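Local coordinates for protein nigritoxine (Vibrio nigripulchritudo, PDB 5M41) that acts as a bacterial toxin against crustaceans and insects and has a new fold, at residues 464-469 with 492-497; 525-530 with 551-556; 508-513 with 538-543; 574-579 with 699-704. All blocks are in the same frame, centred on the assembly; numbering follows the deposited sequence.

Contact 1: 464-469 with 492-497; sequences IGLDLT and GNVSQV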
loop_
_atom_site.group_PDB
_atom_site.type_symbol
_atom_site.label_atom_id
_atom_site.label_comp_id
_atom_site.label_asym_id
_atom_site.label_seq_id
_atom_site.Cartn_x
_atom_site.Cartn_y
_atom_site.Cartn_z
ATOM N N ILE A 464 -18.432 17.957 -30.674
ATOM C CA ILE A 464 -17.451 18.899 -31.206
ATOM C C ILE A 464 -17.193 19.923 -30.102
ATOM O O ILE A 464 -18.106 20.634 -29.681
ATOM C CB ILE A 464 -17.920 19.585 -32.521
ATOM C CG1 ILE A 464 -18.019 18.561 -33.664
ATOM C CG2 ILE A 464 -16.979 20.726 -32.910
ATOM C CD1 ILE A 464 -18.661 19.085 -34.935
ATOM N N GLY A 465 -15.957 19.959 -29.610
ATOM C CA GLY A 465 -15.543 20.973 -28.641
ATOM C C GLY A 465 -15.487 22.341 -29.297
ATOM O O GLY A 465 -15.166 22.452 -30.484
ATOM N N LEU A 466 -15.815 23.380 -28.532
ATOM C CA LEU A 466 -15.792 24.758 -29.035
ATOM C C LEU A 466 -14.364 25.195 -29.375
ATOM O O LEU A 466 -13.405 24.745 -28.743
ATOM C CB LEU A 466 -16.432 25.711 -28.020
ATOM C CG LEU A 466 -17.939 25.564 -27.788
ATOM C CD1 LEU A 466 -18.314 25.976 -26.372
ATOM C CD2 LEU A 466 -18.739 26.351 -28.819
ATOM N N ASP A 467 -14.230 26.063 -30.375
ATOM C CA ASP A 467 -12.914 26.465 -30.874
ATOM C C ASP A 467 -12.601 27.923 -30.516
ATOM O O ASP A 467 -12.660 28.819 -31.364
ATOM C CB ASP A 467 -12.834 26.230 -32.387
ATOM C CG ASP A 467 -11.448 25.812 -32.846
ATOM O OD1 ASP A 467 -10.489 25.870 -32.043
ATOM O OD2 ASP A 467 -11.319 25.418 -34.024
ATOM N N LEU A 468 -12.256 28.145 -29.251
ATOM C CA LEU A 468 -12.147 29.496 -28.703
ATOM C C LEU A 468 -10.785 30.135 -28.935
ATOM O O LEU A 468 -9.761 29.444 -29.005
ATOM C CB LEU A 468 -12.463 29.497 -27.201
ATOM C CG LEU A 468 -13.727 28.801 -26.686
ATOM C CD1 LEU A 468 -13.742 28.829 -25.167
ATOM C CD2 LEU A 468 -14.999 29.428 -27.244
ATOM N N THR A 469 -10.787 31.460 -29.048
ATOM C CA THR A 469 -9.552 32.223 -29.175
ATOM C C THR A 469 -8.887 32.414 -27.807
ATOM O O THR A 469 -9.529 32.258 -26.761
ATOM C CB THR A 469 -9.776 33.584 -29.878
ATOM O OG1 THR A 469 -8.518 34.245 -30.050
ATOM C CG2 THR A 469 -10.710 34.488 -29.081
ATOM N N GLY A 492 -21.081 34.389 -19.421
ATOM C CA GLY A 492 -20.918 33.500 -20.562
ATOM C C GLY A 492 -19.875 32.429 -20.284
ATOM O O GLY A 492 -19.058 32.091 -21.164
ATOM N N ASN A 493 -19.904 31.883 -19.064
ATOM C CA ASN A 493 -18.992 30.809 -18.699
ATOM C C ASN A 493 -19.303 29.565 -19.516
ATOM O O ASN A 493 -20.475 29.272 -19.796
ATOM C CB ASN A 493 -19.008 30.536 -17.181
ATOM C CG ASN A 493 -18.282 31.608 -16.397
ATOM O OD1 ASN A 493 -17.312 32.177 -16.879
ATOM N ND2 ASN A 493 -18.754 31.901 -15.193
ATOM N N VAL A 494 -18.243 28.890 -19.949
ATOM C CA VAL A 494 -18.333 27.759 -20.876
ATOM C C VAL A 494 -18.726 26.495 -20.137
ATOM O O VAL A 494 -18.185 26.184 -19.055
ATOM C CB VAL A 494 -16.995 27.543 -21.623
ATOM C CG1 VAL A 494 -17.069 26.339 -22.551
ATOM C CG2 VAL A 494 -16.614 28.801 -22.402
ATOM N N SER A 495 -19.662 25.757 -20.728
ATOM C CA SER A 495 -20.138 24.512 -20.155
ATOM C C SER A 495 -19.113 23.402 -20.327
ATOM O O SER A 495 -18.361 23.378 -21.307
ATOM C CB SER A 495 -21.467 24.094 -20.774
ATOM O OG SER A 495 -21.965 22.939 -20.116
ATOM N N GLN A 496 -19.099 22.470 -19.373
ATOM C CA GLN A 496 -18.115 21.421 -19.388
ATOM C C GLN A 496 -18.701 20.041 -19.120
ATOM O O GLN A 496 -19.542 19.862 -18.227
ATOM C CB GLN A 496 -17.038 21.772 -18.360
ATOM C CG GLN A 496 -15.653 21.364 -18.777
ATOM C CD GLN A 496 -15.113 22.149 -19.946
ATOM O OE1 GLN A 496 -15.259 23.359 -20.018
ATOM N NE2 GLN A 496 -14.439 21.463 -20.841
ATOM N N VAL A 497 -18.250 19.049 -19.885
ATOM C CA VAL A 497 -18.770 17.699 -19.709
ATOM C C VAL A 497 -17.995 16.983 -18.601
ATOM O O VAL A 497 -16.839 16.598 -18.774
ATOM C CB VAL A 497 -18.765 16.855 -21.011
ATOM C CG1 VAL A 497 -19.225 15.438 -20.711
ATOM C CG2 VAL A 497 -19.667 17.472 -22.074
#

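Contact 2: 525-530 with 551-556; sequences NRLQES and DFRLQH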
loop_
_atom_site.group_PDB
_atom_site.type_symbol
_atom_site.label_atom_id
_atom_site.label_comp_id
_atom_site.label_asym_id
_atom_site.label_seq_id
_atom_site.Cartn_x
_atom_site.Cartn_y
_atom_site.Cartn_z
ATOM N N ASN A 525 -21.329 32.685 -7.235
ATOM C CA ASN A 525 -21.006 31.723 -8.295
ATOM C C ASN A 525 -21.155 30.293 -7.795
ATOM O O ASN A 525 -20.813 29.994 -6.651
ATOM C CB ASN A 525 -19.595 31.969 -8.842
ATOM C CG ASN A 525 -19.416 33.381 -9.383
ATOM O OD1 ASN A 525 -19.912 33.715 -10.456
ATOM N ND2 ASN A 525 -18.710 34.218 -8.639
ATOM N N ARG A 526 -21.687 29.419 -8.646
ATOM C CA ARG A 526 -21.852 28.023 -8.293
ATOM C C ARG A 526 -21.716 27.156 -9.503
ATOM O O ARG A 526 -22.298 27.472 -10.550
ATOM C CB ARG A 526 -23.208 27.777 -7.643
ATOM C CG ARG A 526 -23.180 27.835 -6.131
ATOM C CD ARG A 526 -24.436 27.199 -5.576
ATOM N NE ARG A 526 -24.265 26.814 -4.179
ATOM C CZ ARG A 526 -24.981 27.301 -3.170
ATOM N NH1 ARG A 526 -25.939 28.197 -3.394
ATOM N NH2 ARG A 526 -24.743 26.883 -1.933
ATOM N N LEU A 527 -20.951 26.066 -9.360
ATOM C CA LEU A 527 -20.883 25.042 -10.392
ATOM C C LEU A 527 -22.184 24.230 -10.347
ATOM O O LEU A 527 -22.554 23.674 -9.303
ATOM C CB LEU A 527 -19.680 24.125 -10.186
ATOM C CG LEU A 527 -18.308 24.733 -10.529
ATOM C CD1 LEU A 527 -17.162 23.928 -9.912
ATOM C CD2 LEU A 527 -18.130 24.913 -12.039
ATOM N N GLN A 528 -22.886 24.162 -11.474
ATOM C CA GLN A 528 -24.189 23.509 -11.470
ATOM C C GLN A 528 -24.326 22.623 -12.673
ATOM O O GLN A 528 -23.745 22.891 -13.724
ATOM C CB GLN A 528 -25.311 24.546 -11.415
ATOM C CG GLN A 528 -25.477 25.194 -10.050
ATOM C CD GLN A 528 -26.692 26.112 -9.961
ATOM O OE1 GLN A 528 -26.855 27.025 -10.765
ATOM N NE2 GLN A 528 -27.526 25.891 -8.955
ATOM N N GLU A 529 -25.065 21.539 -12.505
ATOM C CA GLU A 529 -25.387 20.692 -13.633
ATOM C C GLU A 529 -26.800 21.045 -14.159
ATOM O O GLU A 529 -27.718 21.294 -13.373
ATOM C CB GLU A 529 -25.287 19.213 -13.256
ATOM C CG GLU A 529 -26.455 18.704 -12.432
ATOM C CD GLU A 529 -26.756 17.224 -12.628
ATOM O OE1 GLU A 529 -26.728 16.716 -13.775
ATOM O OE2 GLU A 529 -27.041 16.568 -11.606
ATOM N N SER A 530 -26.953 21.049 -15.481
ATOM C CA SER A 530 -28.254 21.280 -16.119
ATOM C C SER A 530 -28.937 19.953 -16.435
ATOM O O SER A 530 -28.267 18.953 -16.701
ATOM C CB SER A 530 -28.098 22.103 -17.397
ATOM O OG SER A 530 -27.285 21.405 -18.328
ATOM N N ASP A 551 -13.679 16.271 -7.554
ATOM C CA ASP A 551 -13.294 15.435 -8.682
ATOM C C ASP A 551 -13.502 16.200 -10.014
ATOM O O ASP A 551 -12.637 16.183 -10.904
ATOM C CB ASP A 551 -14.079 14.119 -8.630
ATOM C CG ASP A 551 -13.782 13.203 -9.799
ATOM O OD1 ASP A 551 -12.624 12.778 -9.975
ATOM O OD2 ASP A 551 -14.717 12.885 -10.551
ATOM N N PHE A 552 -14.630 16.899 -10.145
ATOM C CA PHE A 552 -14.837 17.715 -11.339
ATOM C C PHE A 552 -13.719 18.737 -11.512
ATOM O O PHE A 552 -13.190 18.919 -12.614
ATOM C CB PHE A 552 -16.183 18.431 -11.321
ATOM C CG PHE A 552 -16.297 19.510 -12.364
ATOM C CD1 PHE A 552 -16.615 19.189 -13.676
ATOM C CD2 PHE A 552 -16.080 20.841 -12.037
ATOM C CE1 PHE A 552 -16.715 20.173 -14.646
ATOM C CE2 PHE A 552 -16.171 21.840 -12.999
ATOM C CZ PHE A 552 -16.494 21.503 -14.308
ATOM N N ARG A 553 -13.364 19.393 -10.414
ATOM C CA ARG A 553 -12.357 20.450 -10.456
ATOM C C ARG A 553 -10.985 19.927 -10.841
ATOM O O ARG A 553 -10.227 20.635 -11.488
ATOM C CB ARG A 553 -12.299 21.206 -9.137
ATOM C CG ARG A 553 -13.416 22.227 -8.965
ATOM C CD ARG A 553 -13.256 22.920 -7.628
ATOM N NE ARG A 553 -14.209 23.999 -7.402
ATOM C CZ ARG A 553 -14.099 25.238 -7.883
ATOM N NH1 ARG A 553 -13.082 25.594 -8.678
ATOM N NH2 ARG A 553 -15.033 26.132 -7.577
ATOM N N LEU A 554 -10.671 18.696 -10.434
ATOM C CA LEU A 554 -9.442 18.020 -10.859
ATOM C C LEU A 554 -9.514 17.629 -12.341
ATOM O O LEU A 554 -8.583 17.879 -13.099
ATOM C CB LEU A 554 -9.167 16.757 -10.019
ATOM C CG LEU A 554 -8.555 16.861 -8.603
ATOM C CD1 LEU A 554 -8.386 15.456 -8.027
ATOM C CD2 LEU A 554 -7.220 17.592 -8.610
ATOM N N GLN A 555 -10.616 16.999 -12.734
ATOM C CA GLN A 555 -10.809 16.549 -14.116
ATOM C C GLN A 555 -10.738 17.735 -15.088
ATOM O O GLN A 555 -10.159 17.623 -16.160
ATOM C CB GLN A 555 -12.158 15.838 -14.227
ATOM C CG GLN A 555 -12.348 14.970 -15.464
ATOM C CD GLN A 555 -13.731 14.358 -15.506
ATOM O OE1 GLN A 555 -14.613 14.859 -16.197
ATOM N NE2 GLN A 555 -13.940 13.303 -14.729
ATOM N N HIS A 556 -11.284 18.877 -14.688
ATOM C CA HIS A 556 -11.228 20.106 -15.498
ATOM C C HIS A 556 -10.363 21.188 -14.908
ATOM O O HIS A 556 -10.669 22.406 -15.000
ATOM C CB HIS A 556 -12.642 20.570 -15.791
ATOM C CG HIS A 556 -13.385 19.604 -16.659
ATOM N ND1 HIS A 556 -13.295 19.635 -17.994
ATOM C CD2 HIS A 556 -14.161 18.494 -16.338
ATOM C CE1 HIS A 556 -14.021 18.612 -18.516
ATOM N NE2 HIS A 556 -14.549 17.923 -17.500
#

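Contact 3: 508-513 with 538-543; sequences NITYRK and TKWRDF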
loop_
_atom_site.group_PDB
_atom_site.type_symbol
_atom_site.label_atom_id
_atom_site.label_comp_id
_atom_site.label_asym_id
_atom_site.label_seq_id
_atom_site.Cartn_x
_atom_site.Cartn_y
_atom_site.Cartn_z
ATOM N N ASN A 508 -23.358 17.918 -17.507
ATOM C CA ASN A 508 -22.961 19.206 -18.061
ATOM C C ASN A 508 -22.925 20.259 -16.971
ATOM O O ASN A 508 -23.959 20.571 -16.358
ATOM C CB ASN A 508 -23.915 19.647 -19.174
ATOM C CG ASN A 508 -23.863 18.733 -20.373
ATOM O OD1 ASN A 508 -22.793 18.415 -20.889
ATOM N ND2 ASN A 508 -25.022 18.305 -20.828
ATOM N N ILE A 509 -21.729 20.815 -16.757
ATOM C CA ILE A 509 -21.462 21.733 -15.667
ATOM C C ILE A 509 -21.115 23.118 -16.176
ATOM O O ILE A 509 -20.322 23.272 -17.102
ATOM C CB ILE A 509 -20.287 21.207 -14.798
ATOM C CG1 ILE A 509 -20.505 19.721 -14.447
ATOM C CG2 ILE A 509 -20.099 22.065 -13.552
ATOM C CD1 ILE A 509 -21.767 19.426 -13.649
ATOM N N THR A 510 -21.707 24.126 -15.553
ATOM C CA THR A 510 -21.418 25.509 -15.888
ATOM C C THR A 510 -21.232 26.233 -14.590
ATOM O O THR A 510 -21.968 25.973 -13.625
ATOM C CB THR A 510 -22.600 26.154 -16.665
ATOM O OG1 THR A 510 -22.763 25.450 -17.892
ATOM C CG2 THR A 510 -22.354 27.647 -16.967
ATOM N N TYR A 511 -20.252 27.135 -14.551
ATOM C CA TYR A 511 -20.094 28.008 -13.406
ATOM C C TYR A 511 -21.060 29.199 -13.508
ATOM O O TYR A 511 -20.787 30.179 -14.205
ATOM C CB TYR A 511 -18.648 28.503 -13.311
ATOM C CG TYR A 511 -18.085 28.547 -11.929
ATOM C CD1 TYR A 511 -16.710 28.411 -11.733
ATOM C CD2 TYR A 511 -18.904 28.699 -10.812
ATOM C CE1 TYR A 511 -16.155 28.442 -10.467
ATOM C CE2 TYR A 511 -18.358 28.725 -9.527
ATOM C CZ TYR A 511 -16.977 28.597 -9.376
ATOM O OH TYR A 511 -16.391 28.615 -8.140
ATOM N N ARG A 512 -22.165 29.125 -12.773
ATOM C CA ARG A 512 -23.269 30.074 -12.943
ATOM C C ARG A 512 -23.412 31.042 -11.780
ATOM O O ARG A 512 -22.995 30.728 -10.661
ATOM C CB ARG A 512 -24.578 29.315 -13.063
ATOM C CG ARG A 512 -24.711 28.487 -14.310
ATOM C CD ARG A 512 -25.884 27.549 -14.122
ATOM N NE ARG A 512 -27.146 28.149 -14.523
ATOM C CZ ARG A 512 -28.192 28.377 -13.726
ATOM N NH1 ARG A 512 -28.166 28.081 -12.433
ATOM N NH2 ARG A 512 -29.287 28.905 -14.241
ATOM N N LYS A 513 -24.033 32.199 -12.036
ATOM C CA LYS A 513 -24.226 33.188 -10.982
ATOM C C LYS A 513 -25.654 33.134 -10.467
ATOM O O LYS A 513 -26.591 33.518 -11.173
ATOM C CB LYS A 513 -23.830 34.600 -11.439
ATOM C CG LYS A 513 -23.210 35.428 -10.312
ATOM C CD LYS A 513 -22.615 36.743 -10.793
ATOM C CE LYS A 513 -21.218 36.586 -11.379
ATOM N NZ LYS A 513 -20.141 36.765 -10.366
ATOM N N THR A 538 -35.217 23.445 -19.050
ATOM C CA THR A 538 -33.886 23.255 -18.485
ATOM C C THR A 538 -33.890 23.727 -17.046
ATOM O O THR A 538 -34.266 24.852 -16.762
ATOM C CB THR A 538 -32.795 23.976 -19.290
ATOM O OG1 THR A 538 -32.770 23.447 -20.615
ATOM C CG2 THR A 538 -31.398 23.754 -18.648
ATOM N N LYS A 539 -33.517 22.830 -16.146
ATOM C CA LYS A 539 -33.361 23.126 -14.727
ATOM C C LYS A 539 -31.880 22.944 -14.334
ATOM O O LYS A 539 -31.087 22.406 -15.110
ATOM C CB LYS A 539 -34.228 22.174 -13.896
ATOM C CG LYS A 539 -35.736 22.235 -14.167
ATOM C CD LYS A 539 -36.360 23.426 -13.463
ATOM C CE LYS A 539 -37.875 23.298 -13.395
ATOM N NZ LYS A 539 -38.509 24.620 -13.115
ATOM N N TRP A 540 -31.529 23.365 -13.122
ATOM C CA TRP A 540 -30.141 23.345 -12.655
ATOM C C TRP A 540 -30.056 22.870 -11.252
ATOM O O TRP A 540 -30.946 23.155 -10.454
ATOM C CB TRP A 540 -29.570 24.747 -12.722
ATOM C CG TRP A 540 -29.447 25.250 -14.129
ATOM C CD1 TRP A 540 -30.409 25.928 -14.874
ATOM C CD2 TRP A 540 -28.291 25.113 -15.024
ATOM N NE1 TRP A 540 -29.938 26.216 -16.128
ATOM C CE2 TRP A 540 -28.670 25.764 -16.284
ATOM C CE3 TRP A 540 -27.025 24.537 -14.912
ATOM C CZ2 TRP A 540 -27.801 25.828 -17.374
ATOM C CZ3 TRP A 540 -26.159 24.608 -16.015
ATOM C CH2 TRP A 540 -26.535 25.245 -17.211
ATOM N N ARG A 541 -28.989 22.140 -10.923
ATOM C CA ARG A 541 -28.744 21.763 -9.529
ATOM C C ARG A 541 -27.248 21.706 -9.153
ATOM O O ARG A 541 -26.379 21.425 -9.996
ATOM C CB ARG A 541 -29.449 20.445 -9.180
ATOM C CG ARG A 541 -28.896 19.222 -9.899
ATOM C CD ARG A 541 -29.846 18.028 -9.868
ATOM N NE ARG A 541 -29.504 17.101 -10.945
ATOM C CZ ARG A 541 -30.343 16.251 -11.531
ATOM N NH1 ARG A 541 -31.620 16.171 -11.154
ATOM N NH2 ARG A 541 -29.893 15.485 -12.515
ATOM N N ASP A 542 -26.978 21.965 -7.875
ATOM C CA ASP A 542 -25.624 21.875 -7.296
ATOM C C ASP A 542 -25.039 20.471 -7.398
ATOM O O ASP A 542 -25.780 19.494 -7.523
ATOM C CB ASP A 542 -25.673 22.237 -5.809
ATOM C CG ASP A 542 -25.937 23.705 -5.568
ATOM O OD1 ASP A 542 -25.728 24.517 -6.488
ATOM O OD2 ASP A 542 -26.359 24.047 -4.448
ATOM N N PHE A 543 -23.713 20.366 -7.317
ATOM C CA PHE A 543 -23.106 19.088 -6.967
ATOM C C PHE A 543 -23.694 18.662 -5.621
ATOM O O PHE A 543 -23.803 19.478 -4.703
ATOM C CB PHE A 543 -21.581 19.186 -6.894
ATOM C CG PHE A 543 -20.903 19.184 -8.242
ATOM C CD1 PHE A 543 -20.922 18.053 -9.042
ATOM C CD2 PHE A 543 -20.251 20.308 -8.707
ATOM C CE1 PHE A 543 -20.300 18.043 -10.283
ATOM C CE2 PHE A 543 -19.624 20.308 -9.945
ATOM C CZ PHE A 543 -19.655 19.175 -10.738
#

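Contact 4: 574-579 with 699-704; sequences IAVNNP and RATAKN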
loop_
_atom_site.group_PDB
_atom_site.type_symbol
_atom_site.label_atom_id
_atom_site.label_comp_id
_atom_site.label_asym_id
_atom_site.label_seq_id
_atom_site.Cartn_x
_atom_site.Cartn_y
_atom_site.Cartn_z
ATOM N N ILE A 574 -10.911 36.203 -13.232
ATOM C CA ILE A 574 -10.760 34.980 -14.035
ATOM C C ILE A 574 -9.981 33.941 -13.213
ATOM O O ILE A 574 -8.811 34.173 -12.825
ATOM C CB ILE A 574 -10.037 35.250 -15.384
ATOM C CG1 ILE A 574 -10.511 36.568 -16.049
ATOM C CG2 ILE A 574 -10.166 34.056 -16.328
ATOM C CD1 ILE A 574 -11.944 36.552 -16.562
ATOM N N ALA A 575 -10.635 32.818 -12.929
ATOM C CA ALA A 575 -10.136 31.842 -11.946
ATOM C C ALA A 575 -10.120 30.430 -12.497
ATOM O O ALA A 575 -11.100 29.972 -13.109
ATOM C CB ALA A 575 -10.989 31.888 -10.680
ATOM N N VAL A 576 -9.019 29.726 -12.247
ATOM C CA VAL A 576 -8.871 28.369 -12.735
ATOM C C VAL A 576 -9.693 27.395 -11.847
ATOM O O VAL A 576 -9.984 27.716 -10.687
ATOM C CB VAL A 576 -7.366 27.983 -12.852
ATOM C CG1 VAL A 576 -6.766 27.640 -11.493
ATOM C CG2 VAL A 576 -7.192 26.811 -13.808
ATOM N N ASN A 577 -10.122 26.253 -12.400
ATOM C CA ASN A 577 -10.894 25.278 -11.634
ATOM C C ASN A 577 -10.090 24.514 -10.585
ATOM O O ASN A 577 -10.661 24.097 -9.557
ATOM C CB ASN A 577 -11.536 24.244 -12.543
ATOM C CG ASN A 577 -12.689 24.800 -13.344
ATOM O OD1 ASN A 577 -13.272 25.825 -12.996
ATOM N ND2 ASN A 577 -13.033 24.105 -14.422
ATOM N N ASN A 578 -8.789 24.309 -10.847
ATOM C CA ASN A 578 -7.916 23.491 -9.958
ATOM C C ASN A 578 -8.247 23.701 -8.487
ATOM O O ASN A 578 -8.209 24.842 -8.005
ATOM C CB ASN A 578 -6.446 23.831 -10.172
ATOM C CG ASN A 578 -5.510 22.775 -9.578
ATOM O OD1 ASN A 578 -5.630 22.385 -8.399
ATOM N ND2 ASN A 578 -4.588 22.290 -10.402
ATOM N N PRO A 579 -8.577 22.619 -7.757
ATOM C CA PRO A 579 -9.037 22.862 -6.393
ATOM C C PRO A 579 -7.927 23.322 -5.435
ATOM O O PRO A 579 -8.226 23.747 -4.342
ATOM C CB PRO A 579 -9.620 21.503 -5.964
ATOM C CG PRO A 579 -8.927 20.505 -6.811
ATOM C CD PRO A 579 -8.558 21.181 -8.097
ATOM N N ARG A 699 1.169 28.904 -12.085
ATOM C CA ARG A 699 1.755 28.998 -13.421
ATOM C C ARG A 699 0.692 29.117 -14.525
ATOM O O ARG A 699 0.815 29.955 -15.426
ATOM C CB ARG A 699 2.676 27.793 -13.674
ATOM C CG ARG A 699 4.006 27.891 -12.943
ATOM C CD ARG A 699 4.831 26.616 -13.082
ATOM N NE ARG A 699 6.090 26.726 -12.342
ATOM C CZ ARG A 699 6.856 25.695 -11.973
ATOM N NH1 ARG A 699 6.484 24.455 -12.257
ATOM N NH2 ARG A 699 8.000 25.908 -11.321
ATOM N N ALA A 700 -0.355 28.299 -14.448
ATOM C CA ALA A 700 -1.475 28.394 -15.401
ATOM C C ALA A 700 -2.157 29.778 -15.345
ATOM O O ALA A 700 -2.531 30.329 -16.384
ATOM C CB ALA A 700 -2.492 27.269 -15.180
ATOM N N THR A 701 -2.294 30.337 -14.139
ATOM C CA THR A 701 -2.953 31.625 -13.949
ATOM C C THR A 701 -2.101 32.744 -14.537
ATOM O O THR A 701 -2.618 33.580 -15.264
ATOM C CB THR A 701 -3.312 31.852 -12.467
ATOM O OG1 THR A 701 -4.250 30.848 -12.051
ATOM C CG2 THR A 701 -3.936 33.214 -12.234
ATOM N N ALA A 702 -0.789 32.724 -14.265
ATOM C CA ALA A 702 0.159 33.678 -14.875
ATOM C C ALA A 702 0.079 33.630 -16.399
ATOM O O ALA A 702 0.002 34.667 -17.068
ATOM C CB ALA A 702 1.587 33.389 -14.420
ATOM N N LYS A 703 0.085 32.416 -16.938
ATOM C CA LYS A 703 0.053 32.220 -18.376
ATOM C C LYS A 703 -1.264 32.718 -18.992
ATOM O O LYS A 703 -1.266 33.420 -19.999
ATOM C CB LYS A 703 0.255 30.742 -18.701
ATOM C CG LYS A 703 0.224 30.461 -20.188
ATOM C CD LYS A 703 0.514 29.007 -20.514
ATOM C CE LYS A 703 0.482 28.810 -22.020
ATOM N NZ LYS A 703 1.332 27.662 -22.436
ATOM N N ASN A 704 -2.376 32.334 -18.381
ATOM C CA ASN A 704 -3.693 32.684 -18.895
ATOM C C ASN A 704 -3.964 34.200 -18.964
ATOM O O ASN A 704 -4.731 34.638 -19.807
ATOM C CB ASN A 704 -4.790 31.984 -18.094
ATOM C CG ASN A 704 -6.120 31.992 -18.818
ATOM O OD1 ASN A 704 -6.218 31.515 -19.955
ATOM N ND2 ASN A 704 -7.145 32.556 -18.183
HETATM O O HOH W 1 -6.834 31.170 -11.198
#

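Contact 1: 464-469 with 492-497
Leu-466 and Leu-468 meet Val-494 through methyl groups alone, so no ring, amide or guanidinium contributes a face or an edge to this contact. The valine acts as a fork, each branch touching a different leucine. Its CG1, anti to the backbone N (chi1 178°), comes within 4.0 Å of Leu-466 CD1. The other branch, CG2, is 4.0 Å from Leu-468 CD1. In both pairs the side chains run past each other in opposite directions, methyl against methyl, rather than interlocking deeply. The largely extended backbone of 466-468 turns both leucines to the same side, with Leu-466 CD1 5.5 Å from Leu-468 CD1. The backbones themselves stay well separated, with CA of Leu-466 and CA of Val-494 9.1 Å from each other. Only 98 Å² is buried in all, and Leu-466 remains largely accessible to solvent, which marks this as a light apolar touch at the surface. Residues 464-469 belong to the loop between helices 444-457 and 470-473, with Thr-469 as N-cap of the latter. Val-494 lies just ahead of strand 496-500, an outermost strand of a four-stranded antiparallel sheet. Next to it, Asn-493 hydrogen-bonds through ND2 to Tyr-511 O of the adjacent strand 505-515 and through OD1 to Asn-562 N.

Contact 2: 525-530 with 551-556
Phe-552 is the first residue of 551-556 to touch the strand, laying one corner of its ring against both methyls of Leu-527. Its CG is anti to the backbone N (chi1 167°), which sends the ring out from the helix toward the sheet. Phe-552 CE2 is 3.8 Å from Leu-527 CD2, and the same ring atom is 3.9 Å from Leu-527 CD1; the approach is oblique. Arg-553 follows, reaching the same leucine from the next position of the helix. Its chain is extended from CG to NE, and the methyl CD1 of Leu-527 sits over one face of the guanidinium, 3.6 Å above the plane and toward its rim. The buried charge is well provided for: NE forms a salt bridge with Glu-549 one turn back, NH2 bonds Tyr-511 OH, and NH1 bonds the carbonyl of Asn-577. These partners fix the rotation of the guanidinium and present its flat side to the leucine. At the end of the segment His-556 leaves the helical conformation, and its CB lies 4.2 Å above one face of the Phe-552 ring, near the rim. Helix 546-555 thus packs across one side of the four-stranded antiparallel sheet, where Leu-527 on the inner strand 523-532 also touches Tyr-511 of strand 505-515 and Phe-543 beyond strand 538-542.

Contact 3: 508-513 with 538-543
Arg-512 and Trp-540 form a cation-pi stack across a four-stranded antiparallel sheet, bridging strands 505-515 and 538-542 over the strand between them. The guanidinium lies flat on the indole, centres 3.3 Å apart and planes at 8°. Arg-512 CZ is 3.4 Å from the centroid of the five-membered ring of Trp-540, while Arg-512 CD makes a CH-pi contact 3.5 Å from that of the six-membered ring. A bend at chi3 (87°) folds the arginine so that CD and the guanidinium run along the indole. Within the sheet, strand 523-532 lies beneath this pair, and its Gln-528 OE1 is the polar partner of Arg-512 NH1, at a modelled distance too short to be taken literally. Thr-510 OG1 approaches the indole at its edge, 3.8 Å from Trp-540 CH2. On the other side of the sheet, which helix 546-555 covers, Ile-509 and Phe-543 come together from opposite directions, obliquely to the ring, with Ile-509 CD1 3.6 Å from Phe-543 CZ; Ile-509 also touches Phe-552 of that helix.

Contact 4: 574-579 with 699-704
A buried, partly water-mediated contact joins Val-576 and Ile-574, at the end of strand 571-576, to Thr-701 and Asn-704 in the last turn of helix 688-704. One ordered water bridges the two elements: it accepts the backbone N-H of Val-576, at 2.8 Å from N, and donates to Thr-701 OG1 at 2.7 Å. The hydroxyl in turn bonds the carbonyl of Ser-697 one turn back in the helix, so a polar chain runs from the strand backbone through the water into the helix. Val-576 CG1 lies 4.1 Å from Thr-701 OG1, beside this bridge. With chi1 at 78° that methyl occupies the place between the backbone N and the carbonyl carbon, and the two side chains pass at a slant. One helical turn further on, Asn-704 CG is anti to the backbone N (chi1 -164°) and its side chain crosses that of Ile-574 at about a right angle. The touch is ND2 of Asn-704 against CG2 of Ile-574, at 3.8 Å, while the same nitrogen hydrogen-bonds His-585 NE2. The strand belongs to a six-stranded antiparallel sheet, set between strands 560-562 and 583-589. Helix 688-704 packs against all three: Thr-701 also touches Val-583 and His-585, and Asn-704 also touches Phe-560.

Contacts 1, 2 and 3 all involve one four-stranded antiparallel sheet, and contacts 2 and 3 interleave along the chain with centres about 8 Å apart. Between them, Glu-529 OE2 makes a salt bridge to Arg-541 NE at 2.6 Å. Contact 1 joins contact 3 at the sheet margin, where Gln-496 N lies 2.7 Å from Ile-509 O. Contact 4 belongs to the following six-stranded sheet and meets contact 2 through Asn-577, whose O lies 3.0 Å from Arg-553 NH1. Contacts 3 and 4 do not touch, their centres being about 21 Å apart. None of the four includes Val-189, Glu-192 or Asp-195, the residues of the magnesium site.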